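Local coordinates for tail spike protein (Acinetobacter phage vB_AbaP_AS12, PDB 6EU4) that forms the trimeric tailspike of an Acinetobacter baumannii phage and, as in related tailspikes, probably recognises and degrades the bacterial capsular polysaccharide, at residues 391-396 and 423-428; 402-407 and 439-444. All coordinates share one frame; numbering follows the deposited sequence.

Contact 1: 391-396 and 423-428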
loop_
_atom_site.group_PDB
_atom_site.type_symbol
_atom_site.label_atom_id
_atom_site.label_comp_id
_atom_site.label_asym_id
_atom_site.label_seq_id
_atom_site.Cartn_x
_atom_site.Cartn_y
_atom_site.Cartn_z
ATOM N N ALA A 391 -2.327 6.504 -25.190
ATOM C CA ALA A 391 -1.929 6.080 -26.530
ATOM C C ALA A 391 -1.181 7.160 -27.291
ATOM O O ALA A 391 -0.366 6.829 -28.166
ATOM C CB ALA A 391 -3.157 5.642 -27.337
ATOM N N TYR A 392 -1.466 8.439 -27.023
ATOM C CA TYR A 392 -1.116 9.504 -27.958
ATOM C C TYR A 392 -0.273 10.623 -27.349
ATOM O O TYR A 392 -0.583 11.162 -26.280
ATOM C CB TYR A 392 -2.373 10.144 -28.558
ATOM C CG TYR A 392 -3.329 9.141 -29.168
ATOM C CD1 TYR A 392 -2.893 8.184 -30.077
ATOM C CD2 TYR A 392 -4.652 9.117 -28.784
ATOM C CE1 TYR A 392 -3.761 7.270 -30.603
ATOM C CE2 TYR A 392 -5.520 8.204 -29.294
ATOM C CZ TYR A 392 -5.079 7.278 -30.194
ATOM O OH TYR A 392 -5.977 6.380 -30.706
ATOM N N ASN A 393 0.738 11.031 -28.106
ATOM C CA ASN A 393 1.362 12.336 -27.951
ATOM C C ASN A 393 1.287 13.036 -29.304
ATOM O O ASN A 393 0.637 12.542 -30.239
ATOM C CB ASN A 393 2.784 12.225 -27.373
ATOM C CG ASN A 393 3.775 11.592 -28.326
ATOM O OD1 ASN A 393 3.555 11.530 -29.545
ATOM N ND2 ASN A 393 4.912 11.151 -27.772
ATOM N N SER A 394 1.883 14.231 -29.404
ATOM C CA SER A 394 1.548 15.083 -30.542
ATOM C C SER A 394 2.100 14.553 -31.861
ATOM O O SER A 394 1.620 14.978 -32.925
ATOM C CB SER A 394 2.036 16.527 -30.339
ATOM O OG SER A 394 3.453 16.590 -30.319
ATOM N N SER A 395 3.067 13.637 -31.831
ATOM C CA SER A 395 3.603 13.048 -33.049
ATOM C C SER A 395 2.832 11.813 -33.505
ATOM O O SER A 395 3.183 11.227 -34.537
ATOM C CB SER A 395 5.093 12.699 -32.871
ATOM O OG SER A 395 5.315 11.631 -31.962
ATOM N N ASP A 396 1.772 11.418 -32.801
ATOM C CA ASP A 396 1.062 10.217 -33.217
ATOM C C ASP A 396 0.525 10.383 -34.641
ATOM O O ASP A 396 -0.083 11.411 -34.961
ATOM C CB ASP A 396 -0.082 9.862 -32.282
ATOM C CG ASP A 396 -0.756 8.578 -32.706
ATOM O OD1 ASP A 396 -1.698 8.624 -33.535
ATOM O OD2 ASP A 396 -0.277 7.500 -32.271
ATOM N N PHE A 423 5.134 5.269 -19.365
ATOM C CA PHE A 423 4.055 5.668 -20.255
ATOM C C PHE A 423 4.241 4.987 -21.599
ATOM O O PHE A 423 5.369 4.742 -22.036
ATOM C CB PHE A 423 4.038 7.184 -20.441
ATOM C CG PHE A 423 3.947 7.931 -19.152
ATOM C CD1 PHE A 423 2.721 8.143 -18.556
ATOM C CD2 PHE A 423 5.090 8.372 -18.508
ATOM C CE1 PHE A 423 2.623 8.765 -17.335
ATOM C CE2 PHE A 423 4.997 9.032 -17.289
ATOM C CZ PHE A 423 3.757 9.230 -16.711
ATOM N N ALA A 424 3.119 4.723 -22.276
ATOM C CA ALA A 424 3.172 3.998 -23.540
ATOM C C ALA A 424 3.960 4.765 -24.594
ATOM O O ALA A 424 4.667 4.154 -25.406
ATOM C CB ALA A 424 1.758 3.699 -24.055
ATOM N N VAL A 425 3.835 6.091 -24.609
ATOM C CA VAL A 425 4.600 6.941 -25.517
ATOM C C VAL A 425 5.204 8.082 -24.712
ATOM O O VAL A 425 4.714 8.428 -23.628
ATOM C CB VAL A 425 3.730 7.474 -26.677
ATOM C CG1 VAL A 425 3.146 6.317 -27.452
ATOM C CG2 VAL A 425 2.593 8.368 -26.199
ATOM N N PRO A 426 6.257 8.699 -25.231
ATOM C CA PRO A 426 7.024 9.668 -24.440
ATOM C C PRO A 426 6.246 10.921 -24.069
ATOM O O PRO A 426 5.496 11.482 -24.874
ATOM C CB PRO A 426 8.190 10.023 -25.369
ATOM C CG PRO A 426 8.301 8.913 -26.335
ATOM C CD PRO A 426 6.942 8.339 -26.497
ATOM N N LEU A 427 6.505 11.394 -22.851
ATOM C CA LEU A 427 6.097 12.731 -22.453
ATOM C C LEU A 427 6.869 13.775 -23.242
ATOM O O LEU A 427 7.959 13.511 -23.752
ATOM C CB LEU A 427 6.328 12.927 -20.962
ATOM C CG LEU A 427 5.696 11.920 -20.008
ATOM C CD1 LEU A 427 5.860 12.409 -18.589
ATOM C CD2 LEU A 427 4.201 11.707 -20.292
ATOM N N GLU A 428 6.275 14.959 -23.393
ATOM C CA GLU A 428 6.829 15.952 -24.299
ATOM C C GLU A 428 7.459 17.159 -23.625
ATOM O O GLU A 428 8.472 17.663 -24.126
ATOM C CB GLU A 428 5.747 16.418 -25.265
ATOM C CG GLU A 428 5.234 15.284 -26.116
ATOM C CD GLU A 428 4.343 15.759 -27.232
ATOM O OE1 GLU A 428 4.843 16.428 -28.168
ATOM O OE2 GLU A 428 3.136 15.480 -27.153
#
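Asn393 lays its carboxamide across Val425 and Pro426, with ND2 3.7 Å from Pro426 CD, and donates from ND2 to Pro426 O at 3.0 Å. The bond is nearly straight, 173° at the hydrogen, and lies in the amide plane of Asn393 while using an in-plane lone pair of the carbonyl. The other end of the amide is held too: OD1 takes the backbone N of Ser395, which approaches from above the carbonyl plane and makes an Asx turn. Held at both ends, the amide is probably fixed against a flip. Chi1 of 69° sets CG between the backbone N and carbonyl carbon of Asn393, which lets one group serve its own turn and segment 423-428.

Farther along, Glu428 reaches over with its carboxylate to grip Ser394 twice. Ser394 OG donates to Glu428 OE1 at 2.6 Å, on the syn side and close to the carboxylate plane, while Ser394 N meets Glu428 OE2 at 2.9 Å from well above that plane. Beside the amide, Val425 turns CG2 to the Asn393 backbone N (3.8 Å) and CG1 to Ala391 O.

The 393-396 segment is a type I beta turn opened by an Asx turn, here joining loops of successive coils in the right-handed parallel beta-helix common among phage tailspikes.

Contact 2: 402-407 and 439-444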
loop_
_atom_site.group_PDB
_atom_site.type_symbol
_atom_site.label_atom_id
_atom_site.label_comp_id
_atom_site.label_asym_id
_atom_site.label_seq_id
_atom_site.Cartn_x
_atom_site.Cartn_y
_atom_site.Cartn_z
ATOM N N ASN A 402 -4.883 15.587 -31.747
ATOM C CA ASN A 402 -5.942 15.522 -30.757
ATOM C C ASN A 402 -5.467 15.131 -29.366
ATOM O O ASN A 402 -6.306 14.971 -28.471
ATOM C CB ASN A 402 -6.994 14.501 -31.210
ATOM C CG ASN A 402 -7.530 14.799 -32.580
ATOM O OD1 ASN A 402 -7.850 15.947 -32.889
ATOM N ND2 ASN A 402 -7.590 13.775 -33.436
ATOM N N CYS A 403 -4.166 14.939 -29.162
ATOM C CA CYS A 403 -3.688 14.339 -27.928
ATOM C C CYS A 403 -3.923 15.254 -26.723
ATOM O O CYS A 403 -4.010 16.482 -26.841
ATOM C CB CYS A 403 -2.203 13.990 -28.039
ATOM S SG CYS A 403 -1.069 15.406 -27.990
ATOM N N SER A 404 -4.045 14.627 -25.557
ATOM C CA SER A 404 -4.214 15.328 -24.300
ATOM C C SER A 404 -2.863 15.739 -23.715
ATOM O O SER A 404 -1.796 15.258 -24.123
ATOM C CB SER A 404 -4.942 14.452 -23.288
ATOM O OG SER A 404 -4.086 13.429 -22.793
ATOM N N ALA A 405 -2.933 16.600 -22.699
ATOM C CA ALA A 405 -1.836 16.770 -21.764
ATOM C C ALA A 405 -1.736 15.557 -20.824
ATOM O O ALA A 405 -2.690 14.795 -20.650
ATOM C CB ALA A 405 -2.043 18.045 -20.940
ATOM N N LEU A 406 -0.555 15.361 -20.219
ATOM C CA LEU A 406 -0.474 14.408 -19.114
ATOM C C LEU A 406 -1.196 14.960 -17.898
ATOM O O LEU A 406 -2.015 14.272 -17.282
ATOM C CB LEU A 406 0.976 14.078 -18.736
ATOM C CG LEU A 406 1.123 13.179 -17.491
ATOM C CD1 LEU A 406 0.462 11.807 -17.790
ATOM C CD2 LEU A 406 2.576 12.972 -17.061
ATOM N N ALA A 407 -0.931 16.216 -17.555
ATOM C CA ALA A 407 -1.477 16.763 -16.324
ATOM C C ALA A 407 -1.629 18.270 -16.405
ATOM O O ALA A 407 -0.849 18.959 -17.066
ATOM C CB ALA A 407 -0.596 16.426 -15.128
ATOM N N THR A 439 -1.927 20.797 -26.302
ATOM C CA THR A 439 -1.693 20.104 -27.564
ATOM C C THR A 439 -0.474 19.195 -27.528
ATOM O O THR A 439 -0.064 18.682 -28.579
ATOM C CB THR A 439 -1.539 21.129 -28.698
ATOM O OG1 THR A 439 -0.408 21.964 -28.428
ATOM C CG2 THR A 439 -2.780 22.009 -28.817
ATOM N N LYS A 440 0.117 18.989 -26.359
ATOM C CA LYS A 440 1.200 18.036 -26.191
ATOM C C LYS A 440 0.998 17.261 -24.898
ATOM O O LYS A 440 0.361 17.740 -23.960
ATOM C CB LYS A 440 2.565 18.741 -26.165
ATOM C CG LYS A 440 2.912 19.456 -27.464
ATOM C CD LYS A 440 4.305 20.046 -27.384
ATOM C CE LYS A 440 4.793 20.532 -28.744
ATOM N NZ LYS A 440 3.875 21.514 -29.317
ATOM N N LEU A 441 1.578 16.059 -24.848
ATOM C CA LEU A 441 1.479 15.191 -23.676
ATOM C C LEU A 441 2.493 15.689 -22.649
ATOM O O LEU A 441 3.560 15.108 -22.434
ATOM C CB LEU A 441 1.711 13.737 -24.071
ATOM C CG LEU A 441 1.491 12.695 -22.975
ATOM C CD1 LEU A 441 0.004 12.634 -22.581
ATOM C CD2 LEU A 441 1.988 11.321 -23.449
ATOM N N GLY A 442 2.139 16.809 -22.013
ATOM C CA GLY A 442 3.018 17.477 -21.076
ATOM C C GLY A 442 2.380 17.683 -19.712
ATOM O O GLY A 442 1.206 17.374 -19.489
ATOM N N VAL A 443 3.197 18.213 -18.806
ATOM C CA VAL A 443 2.776 18.577 -17.461
ATOM C C VAL A 443 2.719 20.092 -17.385
ATOM O O VAL A 443 3.748 20.759 -17.499
ATOM C CB VAL A 443 3.736 18.020 -16.404
ATOM C CG1 VAL A 443 3.284 18.478 -15.020
ATOM C CG2 VAL A 443 3.780 16.508 -16.486
ATOM N N TYR A 444 1.527 20.630 -17.192
ATOM C CA TYR A 444 1.303 22.070 -17.197
ATOM C C TYR A 444 0.789 22.489 -15.831
ATOM O O TYR A 444 -0.160 21.891 -15.324
ATOM C CB TYR A 444 0.294 22.436 -18.279
ATOM C CG TYR A 444 0.802 21.978 -19.625
ATOM C CD1 TYR A 444 1.864 22.645 -20.234
ATOM C CD2 TYR A 444 0.286 20.858 -20.247
ATOM C CE1 TYR A 444 2.371 22.224 -21.465
ATOM C CE2 TYR A 444 0.781 20.429 -21.466
ATOM C CZ TYR A 444 1.830 21.109 -22.061
ATOM O OH TYR A 444 2.316 20.664 -23.276
#
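Gly442 O is approached by two successive backbone amides: Ala407 N donates to it at 3.1 Å with an angle of 161°, and Leu406 N adds a weak, strongly bent bond at 126°. The chain turns a corner at Leu406, which brings both N-H groups round to one carbonyl. Two residues after Gly442, Tyr444 N donates to Ala407 O (2.9 Å), so that Ala407 and Val443 pair in parallel.

Before the corner the two segments touch through carbon donors: Ala405 CA lies 3.3 Å from Lys440 O, and Leu441 CA approaches Ser404 O. Leu441, centre of an inverse gamma turn, extends CG anti to its N (chi1 -174°) and brings CD1 to 3.7 Å from Leu406 N. Leu406 and Val443 run side by side, pointing the same way, with Leu406 CD2 3.8 Å from Val443 CG2. Ala405 CB meets the edge of the Tyr444 ring near its plane, 3.7 Å from CD2; the hydroxyl of that tyrosine is hydrogen-bonded to Glu429 OE2, and its ring stacks on Phe438.

Three backbone bonds, one weak, thus join the two segments, and further backbone bonds of Ala405, Leu406, Leu441 and Val443 run to neighbouring parts of the fold, while apolar side chains pack the buried contact without a charged pair between the segments.

Overall arrangement
From the N terminus, the chain leaves strand 387-390 through 391-396, then enters strand 405-409 by way of 402-407. After strand 414-417 it comes back at 423-428 to close contact 1, and after strand 430-432 it reaches 439-444 and closes contact 2. The four segments alternate, so the two loops cross, as expected when successive coils of a beta-helix stack on one another. Contact 1 joins surface loops; contact 2 joins strands 405-409 and 443-445 in the buried wall. Their centres lie about 9 Å apart, and Glu428 OE2, probably hydrogen-bonded to Leu441 N at 2.8 Å, couples them directly.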